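Local coordinates for uncharacterized protein (Streptococcus mutans, PDB 3L7Y) that binds magnesium and is probably a phosphatase of the haloacid dehalogenase-like hydrolase family, its physiological substrate being unknown, at residues E115-I127 against E180-E191. Numbering follows the deposited sequence.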
ATOM      1  N   GLU A 115      -1.963   6.511 -13.165  1.00 17.36           N
ATOM      2  CA  GLU A 115      -2.701   7.192 -12.112  1.00 14.47           C
ATOM      3  C   GLU A 115      -4.191   7.076 -12.353  1.00 16.90           C
ATOM      4  O   GLU A 115      -4.737   7.680 -13.271  1.00 20.85           O
ATOM      5  CB  GLU A 115      -2.264   8.655 -11.942  1.00 22.74           C
ATOM      6  CG  GLU A 115      -1.991   9.428 -13.206  1.00 28.09           C
ATOM      7  CD  GLU A 115      -1.817  10.918 -12.922  1.00 35.73           C
ATOM      8  OE1 GLU A 115      -1.083  11.267 -11.972  1.00 25.95           O
ATOM      9  OE2 GLU A 115      -2.425  11.738 -13.645  1.00 39.58           O
ATOM     10  N   VAL A 116      -4.839   6.259 -11.531  1.00 18.98           N
ATOM     11  CA  VAL A 116      -6.263   6.035 -11.662  1.00 20.49           C
ATOM     12  C   VAL A 116      -6.979   6.702 -10.500  1.00 24.61           C
ATOM     13  O   VAL A 116      -6.700   6.432  -9.323  1.00 18.47           O
ATOM     14  CB  VAL A 116      -6.599   4.527 -11.744  1.00 11.02           C
ATOM     15  CG1 VAL A 116      -8.097   4.312 -11.848  1.00 11.31           C
ATOM     16  CG2 VAL A 116      -5.898   3.898 -12.932  1.00 19.38           C
ATOM     17  N   PHE A 117      -7.894   7.594 -10.837  1.00 16.90           N
ATOM     18  CA  PHE A 117      -8.632   8.333  -9.818  1.00 17.59           C
ATOM     19  C   PHE A 117     -10.030   7.783  -9.659  1.00 13.11           C
ATOM     20  O   PHE A 117     -10.594   7.190 -10.585  1.00 22.19           O
ATOM     21  CB  PHE A 117      -8.662   9.825 -10.153  1.00 16.69           C
ATOM     22  CG  PHE A 117      -7.307  10.467 -10.145  1.00 12.23           C
ATOM     23  CD1 PHE A 117      -6.723  10.909 -11.321  1.00 21.81           C
ATOM     24  CD2 PHE A 117      -6.606  10.614  -8.960  1.00 16.78           C
ATOM     25  CE1 PHE A 117      -5.470  11.506 -11.307  1.00 20.60           C
ATOM     26  CE2 PHE A 117      -5.351  11.203  -8.938  1.00 20.09           C
ATOM     27  CZ  PHE A 117      -4.782  11.648 -10.116  1.00 19.35           C
ATOM     28  N   GLN A 118     -10.585   7.938  -8.467  1.00 10.11           N
ATOM     29  CA  GLN A 118     -11.938   7.464  -8.231  1.00 13.04           C
ATOM     30  C   GLN A 118     -12.911   8.513  -8.758  1.00 11.76           C
ATOM     31  O   GLN A 118     -12.559   9.684  -8.864  1.00 19.65           O
ATOM     32  CB  GLN A 118     -12.147   7.136  -6.742  1.00 10.14           C
ATOM     33  CG  GLN A 118     -11.354   5.878  -6.329  1.00 13.66           C
ATOM     34  CD  GLN A 118     -11.306   5.618  -4.835  1.00 16.62           C
ATOM     35  OE1 GLN A 118     -11.122   4.473  -4.400  1.00 18.87           O
ATOM     36  NE2 GLN A 118     -11.453   6.658  -4.047  1.00 10.47           N
ATOM     37  N   GLN A 119     -14.119   8.091  -9.111  1.00 13.44           N
ATOM     38  CA  GLN A 119     -15.131   9.011  -9.629  1.00 14.12           C
ATOM     39  C   GLN A 119     -15.775   9.823  -8.512  1.00 12.32           C
ATOM     40  O   GLN A 119     -16.239   9.257  -7.531  1.00 16.37           O
ATOM     41  CB  GLN A 119     -16.198   8.218 -10.376  1.00 19.99           C
ATOM     42  CG  GLN A 119     -15.663   7.455 -11.570  1.00 29.55           C
ATOM     43  CD  GLN A 119     -15.255   8.378 -12.697  1.00 46.68           C
ATOM     44  OE1 GLN A 119     -15.859   9.435 -12.896  1.00 52.72           O
ATOM     45  NE2 GLN A 119     -14.226   7.988 -13.445  1.00 51.85           N
ATOM     46  N   ARG A 120     -15.813  11.150  -8.655  1.00 11.07           N
ATOM     47  CA  ARG A 120     -16.380  12.009  -7.613  1.00 14.27           C
ATOM     48  C   ARG A 120     -17.740  11.503  -7.129  1.00  6.87           C
ATOM     49  O   ARG A 120     -18.024  11.522  -5.937  1.00 15.23           O
ATOM     50  CB  ARG A 120     -16.520  13.472  -8.088  1.00 14.44           C
ATOM     51  CG  ARG A 120     -15.203  14.118  -8.547  1.00 19.39           C
ATOM     52  CD  ARG A 120     -15.315  15.652  -8.676  1.00 25.36           C
ATOM     53  NE  ARG A 120     -14.522  16.341  -7.664  1.00 25.31           N
ATOM     54  CZ  ARG A 120     -15.021  17.120  -6.715  1.00 32.89           C
ATOM     55  NH1 ARG A 120     -16.320  17.326  -6.641  1.00 33.11           N
ATOM     56  NH2 ARG A 120     -14.215  17.697  -5.841  1.00 41.93           N
ATOM     57  N   GLU A 121     -18.576  11.059  -8.061  1.00  6.80           N
ATOM     58  CA  GLU A 121     -19.931  10.602  -7.721  1.00 11.83           C
ATOM     59  C   GLU A 121     -19.868   9.374  -6.813  1.00  9.85           C
ATOM     60  O   GLU A 121     -20.681   9.219  -5.910  1.00  8.36           O
ATOM     61  CB  GLU A 121     -20.717  10.266  -8.989  1.00 15.15           C
ATOM     62  CG  GLU A 121     -19.987   9.315  -9.951  0.50 25.69           C
ATOM     63  CD  GLU A 121     -19.129  10.020 -11.019  0.50 34.26           C
ATOM     64  OE1 GLU A 121     -18.508  11.072 -10.731  1.00 31.60           O
ATOM     65  OE2 GLU A 121     -19.062   9.499 -12.158  1.00 36.58           O
ATOM     66  N   ASP A 122     -18.900   8.497  -7.059  1.00 10.67           N
ATOM     67  CA  ASP A 122     -18.761   7.273  -6.259  1.00  9.18           C
ATOM     68  C   ASP A 122     -18.259   7.589  -4.860  1.00  8.86           C
ATOM     69  O   ASP A 122     -18.774   7.084  -3.856  1.00 12.63           O
ATOM     70  CB  ASP A 122     -17.815   6.297  -6.958  1.00 11.77           C
ATOM     71  CG  ASP A 122     -18.434   5.701  -8.207  1.00 11.53           C
ATOM     72  OD1 ASP A 122     -19.671   5.610  -8.240  1.00 10.30           O
ATOM     73  OD2 ASP A 122     -17.703   5.332  -9.144  1.00 10.39           O
ATOM     74  N   ILE A 123     -17.229   8.419  -4.808  1.00 14.35           N
ATOM     75  CA  ILE A 123     -16.701   8.913  -3.550  1.00  6.55           C
ATOM     76  C   ILE A 123     -17.797   9.578  -2.708  1.00  6.61           C
ATOM     77  O   ILE A 123     -17.924   9.322  -1.516  1.00 10.81           O
ATOM     78  CB  ILE A 123     -15.580   9.932  -3.821  1.00 11.97           C
ATOM     79  CG1 ILE A 123     -14.470   9.291  -4.655  1.00 17.81           C
ATOM     80  CG2 ILE A 123     -15.035  10.506  -2.523  1.00 10.16           C
ATOM     81  CD1 ILE A 123     -13.356  10.244  -4.985  1.00 17.64           C
ATOM     82  N   ALA A 124     -18.590  10.444  -3.323  1.00  7.81           N
ATOM     83  CA  ALA A 124     -19.612  11.152  -2.573  1.00  9.10           C
ATOM     84  C   ALA A 124     -20.607  10.136  -2.053  1.00 14.67           C
ATOM     85  O   ALA A 124     -21.106  10.238  -0.932  1.00  7.40           O
ATOM     86  CB  ALA A 124     -20.307  12.183  -3.462  1.00 11.32           C
ATOM     87  N   SER A 125     -20.878   9.121  -2.863  1.00 19.35           N
ATOM     88  CA  SER A 125     -21.894   8.152  -2.482  1.00 18.82           C
ATOM     89  C   SER A 125     -21.437   7.185  -1.365  1.00 15.36           C
ATOM     90  O   SER A 125     -22.201   6.916  -0.443  1.00 12.13           O
ATOM     91  CB  SER A 125     -22.433   7.425  -3.715  1.00 12.21           C
ATOM     92  OG  SER A 125     -23.018   6.193  -3.346  1.00 27.32           O
ATOM     93  N   ILE A 126     -20.208   6.674  -1.436  1.00 12.29           N
ATOM     94  CA  ILE A 126     -19.715   5.789  -0.369  1.00  9.32           C
ATOM     95  C   ILE A 126     -19.520   6.585   0.927  1.00  9.18           C
ATOM     96  O   ILE A 126     -19.689   6.056   2.018  1.00 10.56           O
ATOM     97  CB  ILE A 126     -18.383   5.091  -0.732  1.00 11.97           C
ATOM     98  CG1 ILE A 126     -18.095   3.924   0.240  1.00  6.29           C
ATOM     99  CG2 ILE A 126     -17.234   6.084  -0.674  1.00  7.47           C
ATOM    100  CD1 ILE A 126     -19.033   2.781   0.117  1.00  7.69           C
ATOM    101  N   ILE A 127     -19.177   7.868   0.800  1.00 14.96           N
ATOM    102  CA  ILE A 127     -19.042   8.737   1.968  1.00  9.93           C
ATOM    103  C   ILE A 127     -20.373   8.922   2.684  1.00 15.27           C
ATOM    104  O   ILE A 127     -20.453   8.834   3.926  1.00  9.43           O
ATOM    105  CB  ILE A 127     -18.466  10.126   1.595  1.00 16.51           C
ATOM    106  CG1 ILE A 127     -16.959  10.027   1.337  1.00 21.56           C
ATOM    107  CG2 ILE A 127     -18.735  11.143   2.697  1.00 18.67           C
ATOM    108  CD1 ILE A 127     -16.320  11.349   0.933  1.00 15.48           C
ATOM    109  N   GLU A 180      -9.596  18.568  -5.498  1.00 23.65           N
ATOM    110  CA  GLU A 180      -8.511  17.636  -5.797  1.00 28.64           C
ATOM    111  C   GLU A 180      -9.019  16.311  -6.357  1.00 21.23           C
ATOM    112  O   GLU A 180     -10.202  15.994  -6.243  1.00 19.29           O
ATOM    113  CB  GLU A 180      -7.676  17.379  -4.548  1.00 34.59           C
ATOM    114  CG  GLU A 180      -6.317  16.770  -4.832  1.00 41.42           C
ATOM    115  CD  GLU A 180      -5.371  16.987  -3.686  1.00 36.78           C
ATOM    116  OE1 GLU A 180      -5.411  18.084  -3.090  1.00 36.28           O
ATOM    117  OE2 GLU A 180      -4.608  16.062  -3.363  1.00 42.43           O
ATOM    118  N   ARG A 181      -8.117  15.553  -6.973  1.00 20.87           N
ATOM    119  CA  ARG A 181      -8.417  14.218  -7.478  1.00 16.64           C
ATOM    120  C   ARG A 181      -7.921  13.204  -6.451  1.00 19.77           C
ATOM    121  O   ARG A 181      -6.869  13.399  -5.834  1.00 16.34           O
ATOM    122  CB  ARG A 181      -7.723  13.992  -8.816  1.00 20.21           C
ATOM    123  CG  ARG A 181      -7.792  15.199  -9.742  1.00 33.13           C
ATOM    124  CD  ARG A 181      -6.435  15.481 -10.376  1.00 37.36           C
ATOM    125  NE  ARG A 181      -6.348  14.981 -11.742  1.00 37.25           N
ATOM    126  CZ  ARG A 181      -5.228  14.951 -12.457  1.00 32.63           C
ATOM    127  NH1 ARG A 181      -4.086  15.371 -11.930  1.00 30.54           N
ATOM    128  NH2 ARG A 181      -5.245  14.479 -13.696  1.00 35.07           N
ATOM    129  N   PHE A 182      -8.673  12.119  -6.286  1.00 16.68           N
ATOM    130  CA  PHE A 182      -8.457  11.204  -5.175  1.00 16.22           C
ATOM    131  C   PHE A 182      -8.133   9.788  -5.635  1.00 12.69           C
ATOM    132  O   PHE A 182      -8.824   9.220  -6.485  1.00 20.01           O
ATOM    133  CB  PHE A 182      -9.681  11.198  -4.251  1.00 14.71           C
ATOM    134  CG  PHE A 182     -10.036  12.552  -3.721  1.00 19.85           C
ATOM    135  CD1 PHE A 182     -11.025  13.306  -4.325  1.00 14.36           C
ATOM    136  CD2 PHE A 182      -9.366  13.081  -2.630  1.00 25.38           C
ATOM    137  CE1 PHE A 182     -11.348  14.559  -3.849  1.00 18.29           C
ATOM    138  CE2 PHE A 182      -9.687  14.334  -2.145  1.00 17.91           C
ATOM    139  CZ  PHE A 182     -10.676  15.075  -2.759  1.00 17.95           C
ATOM    140  N   PHE A 183      -7.090   9.212  -5.049  1.00 19.99           N
ATOM    141  CA  PHE A 183      -6.689   7.846  -5.382  1.00 10.16           C
ATOM    142  C   PHE A 183      -7.447   6.804  -4.579  1.00 14.93           C
ATOM    143  O   PHE A 183      -7.747   5.709  -5.079  1.00 21.08           O
ATOM    144  CB  PHE A 183      -5.210   7.656  -5.107  1.00 12.71           C
ATOM    145  CG  PHE A 183      -4.318   8.295  -6.115  1.00 14.02           C
ATOM    146  CD1 PHE A 183      -3.406   9.270  -5.728  1.00 11.71           C
ATOM    147  CD2 PHE A 183      -4.367   7.912  -7.443  1.00 12.62           C
ATOM    148  CE1 PHE A 183      -2.549   9.845  -6.657  1.00 13.60           C
ATOM    149  CE2 PHE A 183      -3.535   8.503  -8.379  1.00  9.82           C
ATOM    150  CZ  PHE A 183      -2.609   9.456  -7.980  1.00 10.61           C
ATOM    151  N   LYS A 184      -7.714   7.132  -3.319  1.00 14.12           N
ATOM    152  CA  LYS A 184      -8.346   6.198  -2.400  1.00 11.81           C
ATOM    153  C   LYS A 184      -8.941   6.951  -1.216  1.00 14.55           C
ATOM    154  O   LYS A 184      -8.697   8.152  -1.046  1.00 16.47           O
ATOM    155  CB  LYS A 184      -7.310   5.186  -1.888  1.00  7.73           C
ATOM    156  CG  LYS A 184      -6.430   5.700  -0.738  1.00 16.29           C
ATOM    157  CD  LYS A 184      -5.586   4.553  -0.148  1.00 17.47           C
ATOM    158  CE  LYS A 184      -4.759   4.984   1.061  1.00 18.86           C
ATOM    159  NZ  LYS A 184      -3.737   6.004   0.705  1.00 29.60           N
ATOM    160  N   LEU A 185      -9.728   6.249  -0.408  1.00  7.38           N
ATOM    161  CA  LEU A 185     -10.108   6.754   0.908  1.00  8.86           C
ATOM    162  C   LEU A 185      -9.597   5.822   1.988  1.00  7.44           C
ATOM    163  O   LEU A 185      -9.295   4.664   1.725  1.00 14.91           O
ATOM    164  CB  LEU A 185     -11.625   6.860   1.070  1.00 11.97           C
ATOM    165  CG  LEU A 185     -12.508   7.281  -0.107  1.00 17.06           C
ATOM    166  CD1 LEU A 185     -13.900   7.570   0.423  1.00 18.68           C
ATOM    167  CD2 LEU A 185     -11.924   8.488  -0.800  1.00 32.29           C
ATOM    168  N   THR A 186      -9.549   6.307   3.219  1.00 13.93           N
ATOM    169  CA  THR A 186      -9.174   5.443   4.325  1.00 20.57           C
ATOM    170  C   THR A 186     -10.159   5.579   5.473  1.00 21.68           C
ATOM    171  O   THR A 186     -10.546   6.686   5.849  1.00 21.32           O
ATOM    172  CB  THR A 186      -7.734   5.725   4.809  1.00 22.46           C
ATOM    173  OG1 THR A 186      -6.804   5.455   3.748  1.00 14.83           O
ATOM    174  CG2 THR A 186      -7.398   4.845   6.009  1.00 24.68           C
ATOM    175  N   LEU A 187     -10.593   4.446   6.010  1.00  7.42           N
ATOM    176  CA  LEU A 187     -11.416   4.471   7.198  1.00 10.84           C
ATOM    177  C   LEU A 187     -10.587   4.032   8.390  1.00 14.54           C
ATOM    178  O   LEU A 187      -9.880   3.025   8.323  1.00 20.67           O
ATOM    179  CB  LEU A 187     -12.623   3.552   7.050  1.00 14.52           C
ATOM    180  CG  LEU A 187     -13.575   3.778   5.875  1.00 17.52           C
ATOM    181  CD1 LEU A 187     -14.826   2.955   6.081  1.00  8.12           C
ATOM    182  CD2 LEU A 187     -13.915   5.258   5.751  1.00 13.09           C
ATOM    183  N   GLN A 188     -10.674   4.782   9.481  1.00 14.66           N
ATOM    184  CA  GLN A 188     -10.106   4.304  10.733  1.00 19.96           C
ATOM    185  C   GLN A 188     -11.239   3.752  11.568  1.00 18.75           C
ATOM    186  O   GLN A 188     -12.223   4.452  11.850  1.00 21.80           O
ATOM    187  CB  GLN A 188      -9.361   5.407  11.490  1.00 24.01           C
ATOM    188  CG  GLN A 188      -8.540   4.861  12.658  1.00 26.37           C
ATOM    189  CD  GLN A 188      -8.238   5.922  13.689  1.00 33.38           C
ATOM    190  OE1 GLN A 188      -9.139   6.588  14.189  1.00 32.22           O
ATOM    191  NE2 GLN A 188      -6.965   6.083  14.017  1.00 35.68           N
ATOM    192  N   VAL A 189     -11.108   2.485  11.943  1.00 18.01           N
ATOM    193  CA  VAL A 189     -12.207   1.743  12.531  1.00 21.47           C
ATOM    194  C   VAL A 189     -11.645   0.818  13.589  1.00 19.34           C
ATOM    195  O   VAL A 189     -10.442   0.563  13.611  1.00 17.90           O
ATOM    196  CB  VAL A 189     -12.896   0.881  11.466  1.00 15.95           C
ATOM    197  CG1 VAL A 189     -13.398   1.750  10.320  1.00 14.89           C
ATOM    198  CG2 VAL A 189     -11.937  -0.157  10.936  1.00 15.70           C
ATOM    199  N   LYS A 190     -12.509   0.334  14.473  1.00 18.02           N
ATOM    200  CA  LYS A 190     -12.116  -0.712  15.406  1.00 22.46           C
ATOM    201  C   LYS A 190     -11.785  -1.965  14.602  1.00 21.67           C
ATOM    202  O   LYS A 190     -12.565  -2.376  13.741  1.00 15.43           O
ATOM    203  CB  LYS A 190     -13.249  -0.995  16.396  1.00 24.76           C
ATOM    204  CG  LYS A 190     -13.229  -0.108  17.627  1.00 28.72           C
ATOM    205  CD  LYS A 190     -14.436  -0.356  18.523  1.00 29.81           C
ATOM    206  N   GLU A 191     -10.629  -2.572  14.858  1.00 18.49           N
ATOM    207  CA  GLU A 191     -10.242  -3.751  14.097  1.00 19.07           C
ATOM    208  C   GLU A 191     -11.356  -4.799  14.105  1.00 18.84           C
ATOM    209  O   GLU A 191     -11.522  -5.541  13.138  1.00 19.03           O
ATOM    210  CB  GLU A 191      -8.918  -4.348  14.615  1.00 24.05           C
ATOM    211  CG  GLU A 191      -8.418  -5.572  13.837  1.00 21.13           C
ATOM    212  CD  GLU A 191      -8.274  -5.318  12.334  1.00 29.82           C
ATOM    213  OE1 GLU A 191      -7.994  -6.274  11.583  1.00 31.65           O
ATOM    214  OE2 GLU A 191      -8.439  -4.164  11.892  1.00 31.26           O
TER
HETATM  215  O   HOH W   1      -8.470   4.885  -8.023  1.00 18.36           O
HETATM  216  O   HOH W   2     -11.245  11.940  -7.916  1.00 20.56           O
HETATM  217  O   HOH W   3     -11.870  14.709  -7.813  1.00 15.76           O
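Arg181 CB sits over the centre of one face of the Phe117 ring, a CH-pi contact 3.6 Å from the centroid, and the bent arginine chain brings one guanidinium face over Phe117 CE1. At the edge of this ring, near its plane, Phe182 O lies 3.6 Å from Phe117 CD2. Phe117 also forms an offset stack with Phe183, centroids 4.6 Å apart and planes inclined by 26°; Phe117 CE2 lies over the Phe183 face toward its rim, while Glu115 CB and Val116 O meet the Phe183 edge. Gln118 N donates an almost straight bond of 2.9 Å to the same Phe182 O, and waters link Val116 O to Phe183 O and Gln118 O to Phe182 N. Farther along, Ile123 CD1 touches Phe182 CB, and Leu185 CD1 lies 3.8 Å from Ile126 CG2 and 4.0 Å from Ile127 CG1. The guanidinium of Arg181, salt-bridged to Glu144, has a long, out-of-plane charge pairing with Glu115. The aromatic cluster thus marks where the chain passes from strand 111-115 to the cap, and the isoleucines pack helix 120-133 on the cap's own strand 182-188; one direct bond and bridging waters tie the backbones together, the Glu115 charge probably adding little directional hold.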